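Local atomic coordinates of NANS (YJHS), A 9-O-acetyl N-acetylneuraminic acid esterase (Escherichia coli O157:H7 EDL933, PDB entry 3PT5), a protein that probably removes the 9-O-acetyl group from 9-O-acetyl-N-acetylneuraminate, a sialic acid of host mucosal sites on which the bacterium can grow. Residues 18-29 and 119-130; 52-61 and 71-82. All blocks are in the same frame, centred on the assembly; numbering follows the deposited sequence.

Contact 1. Residues 18-29 and 119-130; sequences PDYYYVLTVAGQ and PDNAGILIVPCC
The backbone N of C129 donates to the O of V26 at 2.8 Å. This is one of seven backbone bonds between parallel strands 20-28 and 122-130. Y22, L24 and V26 each give both N and O to the ladder. Between them, V23 and T25 turn their backbone polar groups to strand 182-189. Y21 also pairs with K182 there, but its N bonds to the side chain of N181.

Each face of the pair has its own packing. On one face, V23 CG1 meets V127 CG2 at 3.8 Å. T25 OG1 lies 3.6 Å from V127 CB and bonds to T171 of helix 162-176. On the other face, L24 and I126 run side by side toward helix 107-114, with L24 CB 3.8 Å from I126 CD1.

The N-terminal end is closed by aromatic and polar groups. With chi1 at 68°, the Y20 side chain folds back over its own backbone, which brings one ring face over A122; CB of A122 touches CZ of Y20 at 3.7 Å. A water joins Y20 OH to N121 OD1. N121 ND2 donates to the anti side of D19 OD2 at 2.9 Å, with amide and carboxylate planes nearly perpendicular. G123 has no side chain, and P18 and Y21 close in on its backbone.

Parallel central strands with helices on both faces are characteristic of the three-layer alpha/beta/alpha fold of SGNH hydrolases.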
# COMPACT_ATOMS: atom_id res chain seq x y z
N PRO A 18 1.62 16.29 -16.26
CA PRO A 18 2.32 17.13 -15.29
C PRO A 18 3.76 17.43 -15.68
O PRO A 18 4.37 16.67 -16.45
CB PRO A 18 2.32 16.26 -14.02
CG PRO A 18 1.13 15.38 -14.17
CD PRO A 18 1.06 15.07 -15.65
N ASP A 19 4.31 18.51 -15.11
CA ASP A 19 5.73 18.81 -15.28
C ASP A 19 6.60 17.86 -14.49
O ASP A 19 7.73 17.58 -14.86
CB ASP A 19 6.08 20.22 -14.82
CG ASP A 19 5.70 21.28 -15.81
OD1 ASP A 19 5.55 20.96 -17.02
OD2 ASP A 19 5.60 22.44 -15.38
N TYR A 20 6.08 17.42 -13.34
CA TYR A 20 6.84 16.53 -12.46
C TYR A 20 5.87 15.96 -11.43
O TYR A 20 4.70 16.33 -11.40
CB TYR A 20 8.02 17.26 -11.75
CG TYR A 20 7.56 18.29 -10.74
CD1 TYR A 20 7.45 17.96 -9.38
CD2 TYR A 20 7.20 19.59 -11.13
CE1 TYR A 20 6.97 18.88 -8.44
CE2 TYR A 20 6.73 20.51 -10.21
CZ TYR A 20 6.62 20.14 -8.86
OH TYR A 20 6.16 21.06 -7.94
N TYR A 21 6.38 15.05 -10.60
CA TYR A 21 5.55 14.29 -9.65
C TYR A 21 6.10 14.35 -8.24
O TYR A 21 7.31 14.38 -8.03
CB TYR A 21 5.43 12.80 -10.05
CG TYR A 21 4.65 12.60 -11.34
CD1 TYR A 21 3.28 12.44 -11.30
CD2 TYR A 21 5.29 12.58 -12.59
CE1 TYR A 21 2.54 12.27 -12.44
CE2 TYR A 21 4.54 12.40 -13.77
CZ TYR A 21 3.16 12.26 -13.66
OH TYR A 21 2.32 12.10 -14.75
N TYR A 22 5.18 14.37 -7.28
CA TYR A 22 5.49 14.08 -5.89
C TYR A 22 5.32 12.57 -5.78
O TYR A 22 4.28 12.05 -6.13
CB TYR A 22 4.49 14.75 -4.97
CG TYR A 22 4.67 16.24 -4.74
CD1 TYR A 22 4.76 16.75 -3.45
CD2 TYR A 22 4.71 17.13 -5.79
CE1 TYR A 22 4.91 18.11 -3.21
CE2 TYR A 22 4.86 18.51 -5.56
CZ TYR A 22 4.97 18.98 -4.26
OH TYR A 22 5.12 20.34 -4.01
N VAL A 23 6.36 11.91 -5.32
CA VAL A 23 6.48 10.45 -5.36
C VAL A 23 6.24 9.90 -3.95
O VAL A 23 6.80 10.39 -2.97
CB VAL A 23 7.87 10.00 -5.90
CG1 VAL A 23 8.06 8.50 -5.73
CG2 VAL A 23 8.06 10.40 -7.38
N LEU A 24 5.36 8.90 -3.85
CA LEU A 24 5.11 8.22 -2.58
C LEU A 24 5.20 6.72 -2.85
O LEU A 24 4.52 6.22 -3.73
CB LEU A 24 3.73 8.60 -2.04
CG LEU A 24 3.32 8.15 -0.64
CD1 LEU A 24 4.08 8.95 0.44
CD2 LEU A 24 1.81 8.32 -0.48
N THR A 25 6.07 6.02 -2.11
CA THR A 25 6.18 4.57 -2.22
C THR A 25 5.22 3.93 -1.22
O THR A 25 5.08 4.40 -0.13
CB THR A 25 7.62 4.11 -1.93
OG1 THR A 25 8.46 4.62 -2.98
CG2 THR A 25 7.74 2.59 -1.91
N VAL A 26 4.57 2.84 -1.62
CA VAL A 26 3.61 2.14 -0.77
C VAL A 26 4.08 0.71 -0.72
O VAL A 26 4.29 0.10 -1.77
CB VAL A 26 2.16 2.24 -1.32
CG1 VAL A 26 1.20 1.52 -0.38
CG2 VAL A 26 1.77 3.71 -1.41
N ALA A 27 4.32 0.19 0.49
CA ALA A 27 4.93 -1.14 0.59
C ALA A 27 4.47 -1.87 1.84
O ALA A 27 3.86 -1.28 2.77
CB ALA A 27 6.46 -0.99 0.58
N GLY A 28 4.72 -3.19 1.87
CA GLY A 28 4.35 -4.01 2.97
C GLY A 28 3.58 -5.25 2.57
O GLY A 28 3.82 -5.78 1.48
N GLN A 29 2.63 -5.65 3.42
CA GLN A 29 1.83 -6.84 3.13
C GLN A 29 0.36 -6.48 2.86
O GLN A 29 0.10 -5.37 2.41
CB GLN A 29 2.08 -7.98 4.13
CG GLN A 29 1.68 -7.76 5.57
CD GLN A 29 2.31 -8.82 6.46
OE1 GLN A 29 3.22 -8.53 7.21
NE2 GLN A 29 1.88 -10.07 6.31
N PRO A 119 1.34 21.79 -6.26
CA PRO A 119 1.16 22.77 -7.33
C PRO A 119 0.37 22.28 -8.54
O PRO A 119 0.43 21.13 -8.84
CB PRO A 119 2.59 23.11 -7.73
CG PRO A 119 3.38 22.87 -6.49
CD PRO A 119 2.76 21.62 -5.91
N ASP A 120 -0.34 23.17 -9.23
CA ASP A 120 -1.13 22.75 -10.42
C ASP A 120 -0.35 21.95 -11.48
O ASP A 120 -0.95 21.21 -12.24
CB ASP A 120 -1.76 23.96 -11.13
CG ASP A 120 -2.97 24.52 -10.41
OD1 ASP A 120 -3.53 23.85 -9.50
OD2 ASP A 120 -3.39 25.64 -10.79
N ASN A 121 0.96 22.16 -11.57
CA ASN A 121 1.76 21.59 -12.62
C ASN A 121 2.46 20.29 -12.16
O ASN A 121 3.29 19.72 -12.86
CB ASN A 121 2.76 22.63 -13.14
CG ASN A 121 3.84 22.97 -12.11
OD1 ASN A 121 3.58 23.06 -10.91
ND2 ASN A 121 5.05 23.18 -12.59
N ALA A 122 2.06 19.84 -10.97
CA ALA A 122 2.57 18.59 -10.41
C ALA A 122 1.49 17.53 -10.35
O ALA A 122 0.29 17.83 -10.24
CB ALA A 122 3.11 18.85 -9.00
N GLY A 123 1.91 16.27 -10.41
CA GLY A 123 0.99 15.18 -10.16
C GLY A 123 1.52 14.36 -8.98
O GLY A 123 2.50 14.73 -8.36
N ILE A 124 0.86 13.24 -8.70
CA ILE A 124 1.26 12.34 -7.65
C ILE A 124 1.59 11.01 -8.34
O ILE A 124 0.81 10.56 -9.19
CB ILE A 124 0.11 12.08 -6.61
CG1 ILE A 124 -0.35 13.37 -5.86
CG2 ILE A 124 0.53 10.99 -5.63
CD1 ILE A 124 0.57 13.84 -4.75
N LEU A 125 2.72 10.41 -7.96
CA LEU A 125 3.20 9.15 -8.54
C LEU A 125 3.39 8.16 -7.42
O LEU A 125 4.28 8.31 -6.60
CB LEU A 125 4.53 9.32 -9.29
CG LEU A 125 5.14 8.05 -9.92
CD1 LEU A 125 4.19 7.39 -10.90
CD2 LEU A 125 6.49 8.35 -10.57
N ILE A 126 2.52 7.15 -7.38
CA ILE A 126 2.62 6.11 -6.36
C ILE A 126 3.52 4.98 -6.88
O ILE A 126 3.45 4.62 -8.06
CB ILE A 126 1.21 5.55 -6.02
CG1 ILE A 126 0.32 6.65 -5.38
CG2 ILE A 126 1.26 4.29 -5.15
CD1 ILE A 126 0.93 7.47 -4.29
N VAL A 127 4.37 4.45 -6.00
CA VAL A 127 5.25 3.33 -6.31
C VAL A 127 4.77 2.09 -5.48
O VAL A 127 5.15 1.93 -4.34
CB VAL A 127 6.76 3.66 -6.04
CG1 VAL A 127 7.68 2.50 -6.46
CG2 VAL A 127 7.16 4.96 -6.76
N PRO A 128 3.90 1.25 -6.08
CA PRO A 128 3.31 0.15 -5.32
C PRO A 128 4.25 -1.06 -5.28
O PRO A 128 4.59 -1.63 -6.33
CB PRO A 128 1.97 -0.12 -6.05
CG PRO A 128 2.16 0.42 -7.41
CD PRO A 128 3.31 1.38 -7.43
N CYS A 129 4.65 -1.40 -4.05
CA CYS A 129 5.57 -2.52 -3.78
C CYS A 129 5.10 -3.43 -2.65
O CYS A 129 5.89 -3.75 -1.78
CB CYS A 129 6.97 -1.98 -3.48
SG CYS A 129 7.64 -0.90 -4.75
N CYS A 130 3.82 -3.81 -2.67
CA CYS A 130 3.27 -4.65 -1.60
C CYS A 130 3.11 -6.08 -2.04
O CYS A 130 2.96 -6.38 -3.23
CB CYS A 130 1.91 -4.12 -1.18
SG CYS A 130 1.85 -2.37 -0.78
O HOH W 1 5.48 23.50 -9.05

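Contact 2. Residues 52-61 and 71-82; sequences IKQLARFAHT and NDIIPLTHCPHD
Q54 and I74 form the hydrogen-bonded pair of a short antiparallel ladder, strands 52-55 and 73-75, at one edge of the SGNH hydrolase sheet. The strands soon part, and the loops beyond them wrap round two projecting side chains.

The first is Q54. A chi1 of 67° tucks CG of Q54 in over the main chain, and the rest of the side chain runs straight into the bowl of the loop 75-81. There OE1 of Q54 accepts from the backbone N of H81 at 2.9 Å. NE2 donates to P75 O, also at 2.9 Å, and to a water held by T77 OG1 and C79 O. T77 OG1 also bonds to Y101 OH. Bonds at both ends fix the rotation of this buried amide. I74 CG1 and L76 CD1 pack along its stem.

The second bump is I74. Its CD1 fills a hollow made by A56 CB at 3.7 Å, T61 CG2 at 3.9 Å and one face of the H81 ring. The opposite face of H81 is covered by F58. These two rings stack face to face, centroids 4.1 Å apart and planes at 25°. The imidazole is therefore a flat layer between I74 and F58.

Smaller knobs fit at the margins. L76 CD2 presses on I52 CG2 at 3.5 Å, on the side of helix 107-114. L55 forks at N71, with CD1 near its OD1 and CD2 near its O.

R57 locks the far end of the bowl. Its guanidinium forms a salt bridge with D166. The chain bends at chi3 (-54°), and NE donates to H81 O at 2.9 Å, lying above the plane of that carbonyl.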
# COMPACT_ATOMS: atom_id res chain seq x y z
N ILE A 52 -2.89 11.56 -11.32
CA ILE A 52 -2.50 10.60 -10.27
C ILE A 52 -2.13 9.29 -10.95
O ILE A 52 -2.98 8.66 -11.59
CB ILE A 52 -3.65 10.35 -9.30
CG1 ILE A 52 -4.02 11.66 -8.60
CG2 ILE A 52 -3.27 9.25 -8.27
CD1 ILE A 52 -5.17 11.54 -7.64
N LYS A 53 -0.86 8.94 -10.83
CA LYS A 53 -0.22 7.86 -11.61
C LYS A 53 0.43 6.83 -10.70
O LYS A 53 0.52 7.03 -9.48
CB LYS A 53 0.83 8.46 -12.55
CG LYS A 53 0.32 9.52 -13.47
CD LYS A 53 -0.62 8.95 -14.53
CE LYS A 53 -1.00 10.06 -15.52
NZ LYS A 53 -2.19 9.61 -16.31
N GLN A 54 0.82 5.71 -11.30
CA GLN A 54 1.60 4.70 -10.60
C GLN A 54 2.63 4.14 -11.53
O GLN A 54 2.53 4.31 -12.74
CB GLN A 54 0.69 3.58 -10.05
CG GLN A 54 0.01 2.71 -11.17
CD GLN A 54 -0.89 1.65 -10.62
OE1 GLN A 54 -0.48 0.89 -9.73
NE2 GLN A 54 -2.13 1.56 -11.15
N LEU A 55 3.64 3.48 -10.98
CA LEU A 55 4.57 2.72 -11.79
C LEU A 55 4.00 1.34 -12.08
O LEU A 55 3.71 0.58 -11.16
CB LEU A 55 5.94 2.60 -11.13
CG LEU A 55 6.87 3.81 -10.97
CD1 LEU A 55 8.23 3.31 -10.53
CD2 LEU A 55 7.03 4.59 -12.26
N ALA A 56 3.85 1.03 -13.37
CA ALA A 56 3.26 -0.26 -13.79
C ALA A 56 4.09 -1.48 -13.43
O ALA A 56 5.29 -1.40 -13.24
CB ALA A 56 3.00 -0.26 -15.30
N ARG A 57 3.42 -2.63 -13.39
CA ARG A 57 4.06 -3.91 -13.13
C ARG A 57 3.51 -4.97 -14.07
O ARG A 57 4.29 -5.74 -14.64
CB ARG A 57 3.85 -4.35 -11.68
CG ARG A 57 4.64 -5.62 -11.33
CD ARG A 57 4.44 -6.08 -9.88
NE ARG A 57 4.72 -5.03 -8.90
CZ ARG A 57 5.92 -4.82 -8.37
NH1 ARG A 57 6.10 -3.84 -7.48
NH2 ARG A 57 6.93 -5.60 -8.70
N PHE A 58 2.19 -5.01 -14.21
CA PHE A 58 1.53 -6.13 -14.90
C PHE A 58 1.64 -5.90 -16.41
O PHE A 58 2.12 -4.85 -16.85
CB PHE A 58 0.05 -6.23 -14.49
CG PHE A 58 -0.17 -6.20 -12.97
CD1 PHE A 58 0.73 -6.82 -12.09
CD2 PHE A 58 -1.28 -5.55 -12.45
CE1 PHE A 58 0.51 -6.77 -10.72
CE2 PHE A 58 -1.50 -5.52 -11.08
CZ PHE A 58 -0.61 -6.12 -10.23
N ALA A 59 1.19 -6.87 -17.19
CA ALA A 59 1.31 -6.79 -18.64
C ALA A 59 0.24 -5.87 -19.24
O ALA A 59 0.35 -5.42 -20.40
CB ALA A 59 1.24 -8.20 -19.22
N HIS A 60 -0.81 -5.57 -18.47
CA HIS A 60 -1.82 -4.61 -18.90
C HIS A 60 -2.15 -3.73 -17.71
O HIS A 60 -1.82 -4.10 -16.57
CB HIS A 60 -3.09 -5.29 -19.44
CG HIS A 60 -2.83 -6.14 -20.64
ND1 HIS A 60 -2.98 -5.68 -21.94
CD2 HIS A 60 -2.33 -7.39 -20.74
CE1 HIS A 60 -2.63 -6.63 -22.78
NE2 HIS A 60 -2.21 -7.68 -22.07
N THR A 61 -2.76 -2.57 -17.96
CA THR A 61 -3.03 -1.65 -16.86
C THR A 61 -4.05 -2.24 -15.91
O THR A 61 -3.99 -2.02 -14.69
CB THR A 61 -3.47 -0.27 -17.35
OG1 THR A 61 -4.65 -0.39 -18.16
CG2 THR A 61 -2.37 0.36 -18.14
N ASN A 71 7.38 -0.41 -14.88
CA ASN A 71 7.80 0.96 -14.57
C ASN A 71 7.27 2.05 -15.52
O ASN A 71 7.64 3.23 -15.40
CB ASN A 71 9.32 1.08 -14.33
CG ASN A 71 9.73 0.51 -12.99
OD1 ASN A 71 8.87 0.27 -12.15
ND2 ASN A 71 11.03 0.28 -12.79
N ASP A 72 6.36 1.69 -16.42
CA ASP A 72 5.66 2.69 -17.19
C ASP A 72 4.85 3.55 -16.22
O ASP A 72 4.30 3.06 -15.23
CB ASP A 72 4.72 2.05 -18.20
CG ASP A 72 5.41 1.64 -19.48
OD1 ASP A 72 6.66 1.74 -19.58
OD2 ASP A 72 4.66 1.22 -20.40
N ILE A 73 4.74 4.84 -16.53
CA ILE A 73 3.76 5.69 -15.87
C ILE A 73 2.36 5.38 -16.43
O ILE A 73 2.10 5.53 -17.64
CB ILE A 73 4.13 7.19 -16.06
CG1 ILE A 73 5.43 7.49 -15.29
CG2 ILE A 73 2.99 8.09 -15.59
CD1 ILE A 73 5.74 8.98 -15.16
N ILE A 74 1.47 4.96 -15.54
CA ILE A 74 0.09 4.63 -15.92
C ILE A 74 -0.89 5.19 -14.86
O ILE A 74 -0.48 5.58 -13.77
CB ILE A 74 -0.11 3.10 -16.12
CG1 ILE A 74 0.09 2.35 -14.80
CG2 ILE A 74 0.84 2.58 -17.21
CD1 ILE A 74 -0.45 0.89 -14.80
N PRO A 75 -2.18 5.24 -15.19
CA PRO A 75 -3.14 5.70 -14.18
C PRO A 75 -3.14 4.85 -12.92
O PRO A 75 -3.03 3.62 -12.97
CB PRO A 75 -4.49 5.59 -14.88
CG PRO A 75 -4.16 5.67 -16.38
CD PRO A 75 -2.83 4.93 -16.48
N LEU A 76 -3.25 5.52 -11.77
CA LEU A 76 -3.43 4.78 -10.51
C LEU A 76 -4.91 4.52 -10.33
O LEU A 76 -5.73 5.41 -10.55
CB LEU A 76 -2.89 5.57 -9.33
CG LEU A 76 -3.22 5.02 -7.95
CD1 LEU A 76 -2.59 3.68 -7.69
CD2 LEU A 76 -2.74 6.06 -6.91
N THR A 77 -5.25 3.29 -9.94
CA THR A 77 -6.67 2.95 -9.77
C THR A 77 -6.87 2.34 -8.39
O THR A 77 -5.95 2.33 -7.57
CB THR A 77 -7.23 2.00 -10.88
OG1 THR A 77 -6.75 0.66 -10.70
CG2 THR A 77 -6.78 2.49 -12.28
N HIS A 78 -8.08 1.86 -8.14
CA HIS A 78 -8.39 1.25 -6.83
C HIS A 78 -7.65 -0.05 -6.54
O HIS A 78 -7.55 -0.47 -5.38
CB HIS A 78 -9.88 1.03 -6.70
CG HIS A 78 -10.41 0.06 -7.70
ND1 HIS A 78 -10.82 0.46 -8.96
CD2 HIS A 78 -10.58 -1.28 -7.65
CE1 HIS A 78 -11.22 -0.61 -9.64
NE2 HIS A 78 -11.07 -1.68 -8.88
N CYS A 79 -7.11 -0.68 -7.59
CA CYS A 79 -6.42 -1.96 -7.42
C CYS A 79 -5.04 -1.90 -8.06
O CYS A 79 -4.90 -2.23 -9.24
CB CYS A 79 -7.27 -3.09 -8.02
SG CYS A 79 -6.71 -4.72 -7.51
N PRO A 80 -4.03 -1.40 -7.32
CA PRO A 80 -2.74 -1.05 -7.91
C PRO A 80 -1.84 -2.21 -8.33
O PRO A 80 -2.12 -3.38 -8.07
CB PRO A 80 -2.04 -0.25 -6.78
CG PRO A 80 -3.14 0.24 -5.90
CD PRO A 80 -4.13 -0.91 -5.93
N HIS A 81 -0.72 -1.84 -8.94
CA HIS A 81 0.26 -2.74 -9.49
C HIS A 81 1.28 -3.22 -8.46
O HIS A 81 2.48 -3.14 -8.64
CB HIS A 81 0.94 -2.06 -10.67
CG HIS A 81 0.17 -2.18 -11.95
ND1 HIS A 81 -1.18 -1.93 -12.06
CD2 HIS A 81 0.58 -2.55 -13.19
CE1 HIS A 81 -1.57 -2.14 -13.31
NE2 HIS A 81 -0.51 -2.51 -14.01
N ASP A 82 0.76 -3.74 -7.35
CA ASP A 82 1.63 -4.34 -6.34
C ASP A 82 2.21 -5.66 -6.85
O ASP A 82 1.81 -6.15 -7.91
CB ASP A 82 0.84 -4.48 -5.04
CG ASP A 82 0.58 -3.10 -4.37
OD1 ASP A 82 1.58 -2.46 -3.95
OD2 ASP A 82 -0.59 -2.64 -4.25
O HOH W 2 -5.56 8.02 -10.97
O HOH W 3 -4.33 -0.16 -11.56

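The two contacts are neighbours in one mixed sheet, their centres about 11 Å apart. Contact 1 pairs strands 20-28 and 122-130 in its interior; contact 2 pairs strands 52-55 and 73-75 at its edge. The seam between them is the parallel pairing of 52-55 with 122-130, where K53 meets I124 and I126 through the backbone. Along the chain, both segments of contact 2 fall between the two segments of contact 1. Helix 107-114 packs against both. At the C-terminal end of 122-130, D82 OD1 bonds to the N of C130, and R57 reaches P128 O. The loops of contact 2 are thereby tied to the end of a core strand.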